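Local coordinates for URE2 protein (Saccharomyces cerevisiae, PDB 1K0C) that restrains nitrogen-utilization genes by holding phosphorylated GATA-type transcriptional activators in the cytoplasm, and has glutathione peroxidase activity in its glutathione S-transferase-like region, at residues Ser64-Ala69 with Ser83-Gly88; Thr21-Arg26 with Ile48-Asn53; Ser27-Phe32 with Val220-Val225. All coordinates share one frame; numbering follows the deposited sequence.

How the interactions relate
Interactions 1 and 2 lie within the thioredoxin-like N-terminal domain and reach the same four-stranded sheet, at its two outer strands, 82-85 and 45-49. Interaction 3 crosses instead to the helical C-terminal domain. Interactions 1 and 3 are buried, the first partly because the second subunit covers it. Interaction 2 is only partly buried, with Arg-26 at the exposed end. Interaction 2 is a ladder of backbone hydrogen bonds with aromatic groups at its end. Interaction 1 sets a turn on an indole. Interaction 3 is proline against tryptophan, with no hydrogen bond across. All reach S-(p-nitrobenzyl)glutathione, mostly at different parts: glutamyl, glycyl and nitrobenzyl, though Asn-30 of interaction 3 also nears the glutamyl carboxylate.

Interaction 1: Ser64-Ala69 with Ser83-Gly88. With GTB (S-(p-nitrobenzyl)glutathione), chain F.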
loop_
_atom_site.group_PDB
_atom_site.type_symbol
_atom_site.label_atom_id
_atom_site.label_comp_id
_atom_site.label_asym_id
_atom_site.label_seq_id
_atom_site.Cartn_x
_atom_site.Cartn_y
_atom_site.Cartn_z
ATOM N N SER B 64 -20.258 3.237 -3.898
ATOM C CA SER B 64 -20.030 3.334 -5.339
ATOM C C SER B 64 -18.664 3.986 -5.528
ATOM O O SER B 64 -17.835 3.535 -6.314
ATOM C CB SER B 64 -21.102 4.208 -5.993
ATOM O OG SER B 64 -22.400 3.707 -5.736
ATOM N N VAL B 65 -18.452 5.065 -4.789
ATOM C CA VAL B 65 -17.198 5.797 -4.820
ATOM C C VAL B 65 -16.098 4.869 -4.309
ATOM O O VAL B 65 -15.133 4.584 -5.017
ATOM C CB VAL B 65 -17.280 7.048 -3.911
ATOM C CG1 VAL B 65 -15.908 7.669 -3.726
ATOM C CG2 VAL B 65 -18.235 8.052 -4.513
ATOM N N ASN B 66 -16.260 4.401 -3.073
ATOM C CA ASN B 66 -15.290 3.503 -2.459
ATOM C C ASN B 66 -15.926 2.195 -1.995
ATOM O O ASN B 66 -16.509 2.126 -0.914
ATOM C CB ASN B 66 -14.615 4.185 -1.274
ATOM C CG ASN B 66 -13.676 3.260 -0.545
ATOM O OD1 ASN B 66 -13.342 2.183 -1.041
ATOM N ND2 ASN B 66 -13.235 3.671 0.634
ATOM N N PRO B 67 -15.796 1.128 -2.799
ATOM C CA PRO B 67 -16.360 -0.188 -2.474
ATOM C C PRO B 67 -15.937 -0.778 -1.125
ATOM O O PRO B 67 -16.633 -1.629 -0.580
ATOM C CB PRO B 67 -15.921 -1.055 -3.655
ATOM C CG PRO B 67 -14.632 -0.418 -4.085
ATOM C CD PRO B 67 -14.973 1.056 -4.020
ATOM N N ASN B 68 -14.810 -0.320 -0.587
ATOM C CA ASN B 68 -14.303 -0.810 0.698
ATOM C C ASN B 68 -14.980 -0.117 1.899
ATOM O O ASN B 68 -14.746 -0.481 3.062
ATOM C CB ASN B 68 -12.793 -0.597 0.749
ATOM C CG ASN B 68 -12.157 -1.178 1.991
ATOM O OD1 ASN B 68 -11.063 -0.771 2.381
ATOM N ND2 ASN B 68 -12.828 -2.141 2.614
ATOM N N ALA B 69 -15.811 0.882 1.601
ATOM C CA ALA B 69 -16.568 1.636 2.608
ATOM C C ALA B 69 -15.741 2.189 3.765
ATOM O O ALA B 69 -16.157 2.125 4.923
ATOM C CB ALA B 69 -17.713 0.774 3.153
ATOM N N SER B 83 -13.429 8.494 -9.070
ATOM C CA SER B 83 -13.344 8.212 -7.649
ATOM C C SER B 83 -12.080 7.432 -7.294
ATOM O O SER B 83 -11.863 6.328 -7.793
ATOM C CB SER B 83 -14.572 7.411 -7.227
ATOM O OG SER B 83 -14.453 6.960 -5.894
ATOM N N ILE B 84 -11.238 8.002 -6.443
ATOM C CA ILE B 84 -10.037 7.291 -6.039
ATOM C C ILE B 84 -10.089 6.979 -4.547
ATOM O O ILE B 84 -10.243 7.880 -3.728
ATOM C CB ILE B 84 -8.744 8.094 -6.333
ATOM C CG1 ILE B 84 -8.691 8.509 -7.812
ATOM C CG2 ILE B 84 -7.520 7.225 -6.011
ATOM C CD1 ILE B 84 -9.100 9.939 -8.077
ATOM N N TRP B 85 -9.975 5.697 -4.204
ATOM C CA TRP B 85 -9.993 5.264 -2.801
ATOM C C TRP B 85 -8.637 4.653 -2.451
ATOM O O TRP B 85 -7.885 4.270 -3.343
ATOM C CB TRP B 85 -11.114 4.259 -2.556
ATOM C CG TRP B 85 -11.250 3.269 -3.661
ATOM C CD1 TRP B 85 -11.651 3.520 -4.939
ATOM C CD2 TRP B 85 -10.938 1.873 -3.601
ATOM N NE1 TRP B 85 -11.607 2.369 -5.683
ATOM C CE2 TRP B 85 -11.173 1.340 -4.888
ATOM C CE3 TRP B 85 -10.481 1.023 -2.587
ATOM C CZ2 TRP B 85 -10.967 -0.009 -5.192
ATOM C CZ3 TRP B 85 -10.278 -0.322 -2.887
ATOM C CH2 TRP B 85 -10.522 -0.824 -4.182
ATOM N N GLU B 86 -8.359 4.549 -1.153
ATOM C CA GLU B 86 -7.082 4.079 -0.622
ATOM C C GLU B 86 -6.175 5.307 -0.670
ATOM O O GLU B 86 -5.909 5.850 -1.751
ATOM C CB GLU B 86 -6.498 2.937 -1.456
ATOM C CG GLU B 86 -7.066 1.575 -1.091
ATOM C CD GLU B 86 -6.753 1.177 0.344
ATOM O OE1 GLU B 86 -7.615 0.538 0.978
ATOM O OE2 GLU B 86 -5.648 1.489 0.840
ATOM N N SER B 87 -5.725 5.763 0.496
ATOM C CA SER B 87 -4.878 6.956 0.583
ATOM C C SER B 87 -3.632 6.899 -0.294
ATOM O O SER B 87 -3.233 7.903 -0.893
ATOM C CB SER B 87 -4.478 7.219 2.040
ATOM O OG SER B 87 -3.800 6.111 2.609
ATOM N N GLY B 88 -3.021 5.721 -0.378
ATOM C CA GLY B 88 -1.833 5.573 -1.189
ATOM C C GLY B 88 -2.142 5.781 -2.656
ATOM O O GLY B 88 -1.352 6.381 -3.392
HETATM N N1 GTB F . -5.639 1.442 3.530
HETATM C CA1 GTB F . -6.758 2.362 3.767
HETATM C C1 GTB F . -6.121 3.741 3.350
HETATM O O11 GTB F . -4.925 3.934 3.577
HETATM O O12 GTB F . -6.840 4.599 2.800
HETATM C CB1 GTB F . -7.159 2.308 5.270
HETATM C CG1 GTB F . -8.313 3.247 5.598
HETATM C CD1 GTB F . -8.680 3.159 7.074
HETATM O OE1 GTB F . -8.083 2.396 7.855
HETATM N N2 GTB F . -9.683 3.967 7.426
HETATM C CA2 GTB F . -10.186 4.017 8.818
HETATM C C2 GTB F . -11.724 4.035 8.793
HETATM O O2 GTB F . -12.336 4.356 7.757
HETATM C CB2 GTB F . -9.716 5.300 9.547
HETATM S SG2 GTB F . -7.912 5.476 9.723
HETATM N N3 GTB F . -12.357 3.695 9.930
HETATM C CA3 GTB F . -13.814 3.693 9.997
HETATM C C3 GTB F . -14.357 2.376 10.491
HETATM O O31 GTB F . -15.133 2.413 11.460
HETATM O O32 GTB F . -14.006 1.328 9.899
HETATM C "C'" GTB F . -7.741 4.426 11.218
HETATM C "C1'" GTB F . -7.587 5.254 12.494
HETATM C "C2'" GTB F . -6.321 5.376 13.109
HETATM C "C3'" GTB F . -6.172 6.144 14.284
HETATM C "C4'" GTB F . -7.288 6.824 14.896
HETATM N N41 GTB F . -7.071 7.652 16.170
HETATM O O41 GTB F . -5.967 7.754 16.687
HETATM O O42 GTB F . -8.008 8.230 16.691
HETATM C "C5'" GTB F . -8.591 6.721 14.303
HETATM C "C6'" GTB F . -8.792 5.967 13.128
#
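Pro-67 packs over one face of the Trp-85 indole, crossing it at about a right angle. Its CD atom lies 4.0 Å from the centroid of the five-membered ring and 11° off the normal, a CH-pi contact. Its CG atom reaches CZ2 of Trp-85 at 3.9 Å. This is the tight part. The amide of Asn-66 lies alongside, its plane 20° from the ring's, with OD1 3.4 Å from Trp-85 CB and oblique to the ring. The tryptophan CG stands between its own backbone N and carbonyl carbon (chi1 41°), and the ring extends past Asn-66 to lie beneath Pro-67. OD1 of Asn-66 also accepts the backbone N of Asn-68 at 2.9 Å, with the donor above the carbonyl plane. This Asx turn lies within a type I turn from Asn-66 to Ala-69, a geometry consistent with Pro-67 lying over the ring.

The margins are looser. Asn-68 meets the indole only through CB, 4.4 Å from Trp-85 CE3. Ser-83 remains partly exposed, and its modelled bond from OG to Val-65 O is doubtful. Trp-121 of the second subunit meets Trp-85 edge-to-face.

Beyond the indole the chain turns to the ligand. Glu-86 OE2 accepts ligand N1 at 2.7 Å. The Ser-87 backbone N gives to ligand O12 at 2.8 Å, and Ser-87 OG gives to ligand O11 at 2.6 Å. Three groups thus hold the amino and carboxylate ends of the gamma-glutamyl part. Ser-87 starts helix 87-102, and that helix end probably favours the negative carboxylate.

Interaction 2: Thr21-Arg26 with Ile48-Asn53; sequences TLFSHR and IFLDFN. With GTB (S-(p-nitrobenzyl)glutathione), chain F.
Leu-22, Ser-24, Ile-48 and Leu-50 join strands 20-24 and 45-49 through their backbones. Ile-48 N donates to Leu-22 O at 2.9 Å. Ser-24 N donates to Ile-48 O at 3.2 Å. Leu-50 N donates to Ser-24 O at 3.0 Å. The pairing is parallel, with Phe-23 beside Ile-48 and Ser-24 beside Phe-49. The strands belong to a beta-alpha-beta unit of the thioredoxin-like domain, with helix 29-40 as the connection.

Apolar contacts fill the sheet face that carries Phe-23 and Ile-48. These two side chains run side by side and point the same way, with Phe-23 CE2 3.9 Å from Ile-48 CD1. Leu-50 CD2 meets the edge of the Phe-23 ring, 4.0 Å from Phe-23 CD2. Thr-21 adds its methyl to the end of Ile-48. Phe-11 of helix 7-13 packs on the same side.

Aromatic and cationic contacts gather at and just past the ends of the strands. Arg-26 CG stands over the Phe-49 ring, 3.7 Å from its centroid. The chain is extended from CG to NE, and chi4 of 69° turns the guanidinium back flat on the same ring. The planes are 25° apart, and Arg-26 CZ is 4.2 Å from the Phe-49 centroid, off-centre. His-25 meets Phe-52 obliquely, its ND1 held by Ser-27 N. A face of Phe-52 takes the ligand, with Phe-52 CE2 3.4 Å from ligand CA3.

The chemistry thus changes along the strands. Backbone bonds fix the register, the exposed arginine is probably steadied by lying on the Phe-49 ring, and the Phe-52 ring meets the glycyl part of the ligand.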
loop_
_atom_site.group_PDB
_atom_site.type_symbol
_atom_site.label_atom_id
_atom_site.label_comp_id
_atom_site.label_asym_id
_atom_site.label_seq_id
_atom_site.Cartn_x
_atom_site.Cartn_y
_atom_site.Cartn_z
ATOM N N THR B 21 -13.512 16.572 -3.969
ATOM C CA THR B 21 -14.263 16.383 -2.741
ATOM C C THR B 21 -13.533 15.282 -1.996
ATOM O O THR B 21 -13.252 14.220 -2.553
ATOM C CB THR B 21 -15.715 15.946 -2.991
ATOM O OG1 THR B 21 -16.413 16.972 -3.713
ATOM C CG2 THR B 21 -16.423 15.700 -1.658
ATOM N N LEU B 22 -13.205 15.549 -0.742
ATOM C CA LEU B 22 -12.494 14.580 0.078
ATOM C C LEU B 22 -13.362 14.012 1.190
ATOM O O LEU B 22 -13.728 14.730 2.120
ATOM C CB LEU B 22 -11.252 15.226 0.709
ATOM C CG LEU B 22 -10.537 14.342 1.739
ATOM C CD1 LEU B 22 -9.876 13.167 1.021
ATOM C CD2 LEU B 22 -9.506 15.154 2.506
ATOM N N PHE B 23 -13.694 12.727 1.098
ATOM C CA PHE B 23 -14.479 12.094 2.145
ATOM C C PHE B 23 -13.482 11.646 3.204
ATOM O O PHE B 23 -12.537 10.919 2.907
ATOM C CB PHE B 23 -15.235 10.893 1.605
ATOM C CG PHE B 23 -16.342 11.251 0.674
ATOM C CD1 PHE B 23 -16.120 11.335 -0.690
ATOM C CD2 PHE B 23 -17.621 11.500 1.165
ATOM C CE1 PHE B 23 -17.161 11.660 -1.553
ATOM C CE2 PHE B 23 -18.662 11.826 0.308
ATOM C CZ PHE B 23 -18.434 11.905 -1.052
ATOM N N SER B 24 -13.694 12.073 4.441
ATOM C CA SER B 24 -12.764 11.740 5.507
ATOM C C SER B 24 -13.475 11.589 6.847
ATOM O O SER B 24 -14.682 11.357 6.901
ATOM C CB SER B 24 -11.708 12.853 5.588
ATOM O OG SER B 24 -10.674 12.567 6.509
ATOM N N HIS B 25 -12.702 11.706 7.919
ATOM C CA HIS B 25 -13.211 11.640 9.284
ATOM C C HIS B 25 -12.211 12.444 10.110
ATOM O O HIS B 25 -11.008 12.409 9.840
ATOM C CB HIS B 25 -13.282 10.190 9.774
ATOM C CG HIS B 25 -13.919 10.035 11.120
ATOM N ND1 HIS B 25 -13.267 10.346 12.296
ATOM C CD2 HIS B 25 -15.158 9.616 11.478
ATOM C CE1 HIS B 25 -14.077 10.123 13.317
ATOM N NE2 HIS B 25 -15.231 9.680 12.848
ATOM N N ARG B 26 -12.699 13.182 11.100
ATOM C CA ARG B 26 -11.801 13.994 11.912
ATOM C C ARG B 26 -10.791 13.160 12.700
ATOM O O ARG B 26 -9.855 13.697 13.286
ATOM C CB ARG B 26 -12.608 14.885 12.857
ATOM C CG ARG B 26 -13.516 15.876 12.132
ATOM C CD ARG B 26 -14.142 16.884 13.087
ATOM N NE ARG B 26 -15.025 17.831 12.401
ATOM C CZ ARG B 26 -16.193 17.507 11.848
ATOM N NH1 ARG B 26 -16.930 18.437 11.246
ATOM N NH2 ARG B 26 -16.631 16.253 11.896
ATOM N N ILE B 48 -15.846 16.292 3.380
ATOM C CA ILE B 48 -17.126 15.841 3.902
ATOM C C ILE B 48 -16.800 14.823 4.986
ATOM O O ILE B 48 -16.449 13.684 4.683
ATOM C CB ILE B 48 -17.979 15.162 2.819
ATOM C CG1 ILE B 48 -18.528 16.219 1.856
ATOM C CG2 ILE B 48 -19.105 14.371 3.468
ATOM C CD1 ILE B 48 -19.433 15.660 0.759
ATOM N N PHE B 49 -16.879 15.236 6.248
ATOM C CA PHE B 49 -16.586 14.312 7.337
ATOM C C PHE B 49 -17.788 13.405 7.514
ATOM O O PHE B 49 -18.889 13.869 7.801
ATOM C CB PHE B 49 -16.289 15.065 8.641
ATOM C CG PHE B 49 -15.036 15.896 8.590
ATOM C CD1 PHE B 49 -15.102 17.275 8.374
ATOM C CD2 PHE B 49 -13.782 15.298 8.740
ATOM C CE1 PHE B 49 -13.940 18.048 8.309
ATOM C CE2 PHE B 49 -12.610 16.062 8.677
ATOM C CZ PHE B 49 -12.691 17.442 8.461
ATOM N N LEU B 50 -17.569 12.107 7.327
ATOM C CA LEU B 50 -18.632 11.120 7.450
ATOM C C LEU B 50 -18.925 10.732 8.885
ATOM O O LEU B 50 -18.018 10.522 9.684
ATOM C CB LEU B 50 -18.282 9.856 6.661
ATOM C CG LEU B 50 -18.194 9.981 5.140
ATOM C CD1 LEU B 50 -17.989 8.599 4.519
ATOM C CD2 LEU B 50 -19.474 10.607 4.615
ATOM N N ASP B 51 -20.209 10.642 9.203
ATOM C CA ASP B 51 -20.640 10.249 10.533
ATOM C C ASP B 51 -20.827 8.736 10.492
ATOM O O ASP B 51 -21.869 8.247 10.059
ATOM C CB ASP B 51 -21.964 10.933 10.883
ATOM C CG ASP B 51 -22.428 10.623 12.297
ATOM O OD1 ASP B 51 -22.658 9.436 12.610
ATOM O OD2 ASP B 51 -22.562 11.572 13.097
ATOM N N PHE B 52 -19.812 7.998 10.927
ATOM C CA PHE B 52 -19.891 6.542 10.922
ATOM C C PHE B 52 -20.975 6.034 11.863
ATOM O O PHE B 52 -21.490 4.923 11.705
ATOM C CB PHE B 52 -18.533 5.934 11.281
ATOM C CG PHE B 52 -17.523 6.051 10.178
ATOM C CD1 PHE B 52 -16.870 7.255 9.938
ATOM C CD2 PHE B 52 -17.276 4.973 9.332
ATOM C CE1 PHE B 52 -15.987 7.385 8.867
ATOM C CE2 PHE B 52 -16.396 5.092 8.255
ATOM C CZ PHE B 52 -15.752 6.302 8.024
ATOM N N ASN B 53 -21.319 6.860 12.841
ATOM C CA ASN B 53 -22.357 6.513 13.788
ATOM C C ASN B 53 -23.655 6.342 12.991
ATOM O O ASN B 53 -24.367 5.353 13.148
ATOM C CB ASN B 53 -22.491 7.634 14.821
ATOM C CG ASN B 53 -23.644 7.418 15.769
ATOM O OD1 ASN B 53 -23.712 6.403 16.468
ATOM N ND2 ASN B 53 -24.564 8.376 15.802
HETATM N N1 GTB F . -5.639 1.442 3.530
HETATM C CA1 GTB F . -6.758 2.362 3.767
HETATM C C1 GTB F . -6.121 3.741 3.350
HETATM O O11 GTB F . -4.925 3.934 3.577
HETATM O O12 GTB F . -6.840 4.599 2.800
HETATM C CB1 GTB F . -7.159 2.308 5.270
HETATM C CG1 GTB F . -8.313 3.247 5.598
HETATM C CD1 GTB F . -8.680 3.159 7.074
HETATM O OE1 GTB F . -8.083 2.396 7.855
HETATM N N2 GTB F . -9.683 3.967 7.426
HETATM C CA2 GTB F . -10.186 4.017 8.818
HETATM C C2 GTB F . -11.724 4.035 8.793
HETATM O O2 GTB F . -12.336 4.356 7.757
HETATM C CB2 GTB F . -9.716 5.300 9.547
HETATM S SG2 GTB F . -7.912 5.476 9.723
HETATM N N3 GTB F . -12.357 3.695 9.930
HETATM C CA3 GTB F . -13.814 3.693 9.997
HETATM C C3 GTB F . -14.357 2.376 10.491
HETATM O O31 GTB F . -15.133 2.413 11.460
HETATM O O32 GTB F . -14.006 1.328 9.899
HETATM C "C'" GTB F . -7.741 4.426 11.218
HETATM C "C1'" GTB F . -7.587 5.254 12.494
HETATM C "C2'" GTB F . -6.321 5.376 13.109
HETATM C "C3'" GTB F . -6.172 6.144 14.284
HETATM C "C4'" GTB F . -7.288 6.824 14.896
HETATM N N41 GTB F . -7.071 7.652 16.170
HETATM O O41 GTB F . -5.967 7.754 16.687
HETATM O O42 GTB F . -8.008 8.230 16.691
HETATM C "C5'" GTB F . -8.591 6.721 14.303
HETATM C "C6'" GTB F . -8.792 5.967 13.128
#

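Interaction 3: Ser27-Phe32 with Val220-Val225; sequences SAPNGF and VPWNNV. With GTB (S-(p-nitrobenzyl)glutathione), chain F.
Pro-29 packs on Trp-222, and the residues just before the proline border the ligand. Ser-27 brings its carbonyl O 3.1 Å from ligand C5', on the nitrobenzyl ring. Ala-28 holds the N-cap position of helix 29-40, and its CB lies 3.8 Å from ligand CB2, the carbon next to the sulfur.

Pro-29 opens the helix and presses on the indole. Its CB stands over the six-membered ring of Trp-222, 3.5 Å from the centroid and 17° off the normal. Its CD lies 3.6 Å from C2' of the nitrobenzyl ring. Proline and tryptophan both border that ring; CZ3 of Trp-222 lies near the same C2' carbon. The carbonyl O of Pro-29 also touches Pro-221 CB at 3.2 Å.

Asn-30 approaches the indole edge, with OD1 near the ring plane and 3.2 Å from Trp-222 CZ2. The amide and ring planes are 57° apart. Its CG is anti to its carbonyl carbon (chi1 -69°), which lets the amide reach both the tryptophan and the ligand carboxylate. Asn-30 ND2 approaches O11 of the ligand at 3.5 Å; OD1 has a weak hydrogen bond with Ser-87 OG. Asn-30 is an experimentally identified glutathione-binding residue. Phe-32 touches Pro-221 CB to CB at 4.3 Å, and its ring then leads away toward the backbone of Arg-26.

Across the contact, Val-225 CG1 comes near the ligand nitro group. Trp-222 is backed by Gln-125, Ala-130 and Ile-133 of helix 112-142. Val-220 leans on helix 238-248. The start of helix 29-40, just after strand 20-24, is thus docked on short helix 220-223 at the junction of the two domains.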
loop_
_atom_site.group_PDB
_atom_site.type_symbol
_atom_site.label_atom_id
_atom_site.label_comp_id
_atom_site.label_asym_id
_atom_site.label_seq_id
_atom_site.Cartn_x
_atom_site.Cartn_y
_atom_site.Cartn_z
ATOM N N SER B 27 -10.965 11.841 12.682
ATOM C CA SER B 27 -10.067 10.944 13.410
ATOM C C SER B 27 -9.160 10.133 12.499
ATOM O O SER B 27 -8.194 9.531 12.959
ATOM C CB SER B 27 -10.876 9.975 14.269
ATOM O OG SER B 27 -11.770 10.677 15.111
ATOM N N ALA B 28 -9.476 10.118 11.209
ATOM C CA ALA B 28 -8.698 9.361 10.235
ATOM C C ALA B 28 -7.402 10.047 9.775
ATOM O O ALA B 28 -7.437 11.047 9.056
ATOM C CB ALA B 28 -9.573 9.049 9.030
ATOM N N PRO B 29 -6.239 9.509 10.184
ATOM C CA PRO B 29 -4.943 10.080 9.798
ATOM C C PRO B 29 -4.734 10.002 8.288
ATOM O O PRO B 29 -4.112 10.883 7.693
ATOM C CB PRO B 29 -3.945 9.215 10.556
ATOM C CG PRO B 29 -4.736 8.756 11.763
ATOM C CD PRO B 29 -6.057 8.413 11.149
ATOM N N ASN B 30 -5.249 8.943 7.668
ATOM C CA ASN B 30 -5.116 8.792 6.225
ATOM C C ASN B 30 -5.838 9.932 5.526
ATOM O O ASN B 30 -5.458 10.343 4.431
ATOM C CB ASN B 30 -5.716 7.474 5.751
ATOM C CG ASN B 30 -4.924 6.279 6.199
ATOM O OD1 ASN B 30 -3.694 6.240 6.061
ATOM N ND2 ASN B 30 -5.622 5.279 6.727
ATOM N N GLY B 31 -6.887 10.436 6.160
ATOM C CA GLY B 31 -7.634 11.530 5.572
ATOM C C GLY B 31 -6.788 12.781 5.575
ATOM O O GLY B 31 -6.613 13.440 4.548
ATOM N N PHE B 32 -6.249 13.110 6.740
ATOM C CA PHE B 32 -5.408 14.286 6.854
ATOM C C PHE B 32 -4.171 14.146 5.976
ATOM O O PHE B 32 -3.626 15.143 5.495
ATOM C CB PHE B 32 -5.027 14.523 8.319
ATOM C CG PHE B 32 -6.172 15.005 9.151
ATOM C CD1 PHE B 32 -7.072 14.106 9.707
ATOM C CD2 PHE B 32 -6.402 16.369 9.309
ATOM C CE1 PHE B 32 -8.188 14.555 10.405
ATOM C CE2 PHE B 32 -7.515 16.830 10.005
ATOM C CZ PHE B 32 -8.411 15.920 10.554
ATOM N N VAL B 220 3.457 12.040 8.535
ATOM C CA VAL B 220 3.052 13.129 9.417
ATOM C C VAL B 220 1.777 12.966 10.239
ATOM O O VAL B 220 1.796 13.149 11.450
ATOM C CB VAL B 220 2.956 14.477 8.646
ATOM C CG1 VAL B 220 2.373 15.554 9.549
ATOM C CG2 VAL B 220 4.330 14.901 8.170
ATOM N N PRO B 221 0.653 12.623 9.600
ATOM C CA PRO B 221 -0.582 12.473 10.377
ATOM C C PRO B 221 -0.488 11.403 11.464
ATOM O O PRO B 221 -1.114 11.520 12.523
ATOM C CB PRO B 221 -1.621 12.126 9.312
ATOM C CG PRO B 221 -1.068 12.774 8.071
ATOM C CD PRO B 221 0.395 12.420 8.165
ATOM N N TRP B 222 0.296 10.362 11.193
ATOM C CA TRP B 222 0.460 9.266 12.134
ATOM C C TRP B 222 1.411 9.615 13.252
ATOM O O TRP B 222 1.140 9.316 14.414
ATOM C CB TRP B 222 0.942 8.014 11.403
ATOM C CG TRP B 222 -0.025 7.596 10.373
ATOM C CD1 TRP B 222 -0.092 8.043 9.088
ATOM C CD2 TRP B 222 -1.168 6.762 10.571
ATOM N NE1 TRP B 222 -1.218 7.549 8.474
ATOM C CE2 TRP B 222 -1.896 6.759 9.363
ATOM C CE3 TRP B 222 -1.654 6.024 11.656
ATOM C CZ2 TRP B 222 -3.086 6.039 9.205
ATOM C CZ3 TRP B 222 -2.839 5.307 11.502
ATOM C CH2 TRP B 222 -3.541 5.323 10.284
ATOM N N ASN B 223 2.522 10.255 12.912
ATOM C CA ASN B 223 3.494 10.633 13.928
ATOM C C ASN B 223 2.787 11.347 15.078
ATOM O O ASN B 223 3.237 11.308 16.221
ATOM C CB ASN B 223 4.558 11.563 13.338
ATOM C CG ASN B 223 5.279 10.954 12.159
ATOM O OD1 ASN B 223 5.437 9.736 12.075
ATOM N ND2 ASN B 223 5.739 11.803 11.243
ATOM N N ASN B 224 1.664 11.981 14.766
ATOM C CA ASN B 224 0.908 12.734 15.751
ATOM C C ASN B 224 -0.052 11.929 16.614
ATOM O O ASN B 224 -0.753 12.496 17.452
ATOM C CB ASN B 224 0.136 13.840 15.037
ATOM C CG ASN B 224 1.049 14.885 14.425
ATOM O OD1 ASN B 224 0.686 15.550 13.449
ATOM N ND2 ASN B 224 2.242 15.046 15.003
ATOM N N VAL B 225 -0.087 10.617 16.431
ATOM C CA VAL B 225 -1.007 9.793 17.209
ATOM C C VAL B 225 -0.343 8.706 18.046
ATOM O O VAL B 225 -0.873 8.307 19.082
ATOM C CB VAL B 225 -2.055 9.129 16.286
ATOM C CG1 VAL B 225 -2.906 8.157 17.084
ATOM C CG2 VAL B 225 -2.938 10.195 15.652
HETATM N N1 GTB F . -5.639 1.442 3.530
HETATM C CA1 GTB F . -6.758 2.362 3.767
HETATM C C1 GTB F . -6.121 3.741 3.350
HETATM O O11 GTB F . -4.925 3.934 3.577
HETATM O O12 GTB F . -6.840 4.599 2.800
HETATM C CB1 GTB F . -7.159 2.308 5.270
HETATM C CG1 GTB F . -8.313 3.247 5.598
HETATM C CD1 GTB F . -8.680 3.159 7.074
HETATM O OE1 GTB F . -8.083 2.396 7.855
HETATM N N2 GTB F . -9.683 3.967 7.426
HETATM C CA2 GTB F . -10.186 4.017 8.818
HETATM C C2 GTB F . -11.724 4.035 8.793
HETATM O O2 GTB F . -12.336 4.356 7.757
HETATM C CB2 GTB F . -9.716 5.300 9.547
HETATM S SG2 GTB F . -7.912 5.476 9.723
HETATM N N3 GTB F . -12.357 3.695 9.930
HETATM C CA3 GTB F . -13.814 3.693 9.997
HETATM C C3 GTB F . -14.357 2.376 10.491
HETATM O O31 GTB F . -15.133 2.413 11.460
HETATM O O32 GTB F . -14.006 1.328 9.899
HETATM C "C'" GTB F . -7.741 4.426 11.218
HETATM C "C1'" GTB F . -7.587 5.254 12.494
HETATM C "C2'" GTB F . -6.321 5.376 13.109
HETATM C "C3'" GTB F . -6.172 6.144 14.284
HETATM C "C4'" GTB F . -7.288 6.824 14.896
HETATM N N41 GTB F . -7.071 7.652 16.170
HETATM O O41 GTB F . -5.967 7.754 16.687
HETATM O O42 GTB F . -8.008 8.230 16.691
HETATM C "C5'" GTB F . -8.591 6.721 14.303
HETATM C "C6'" GTB F . -8.792 5.967 13.128
#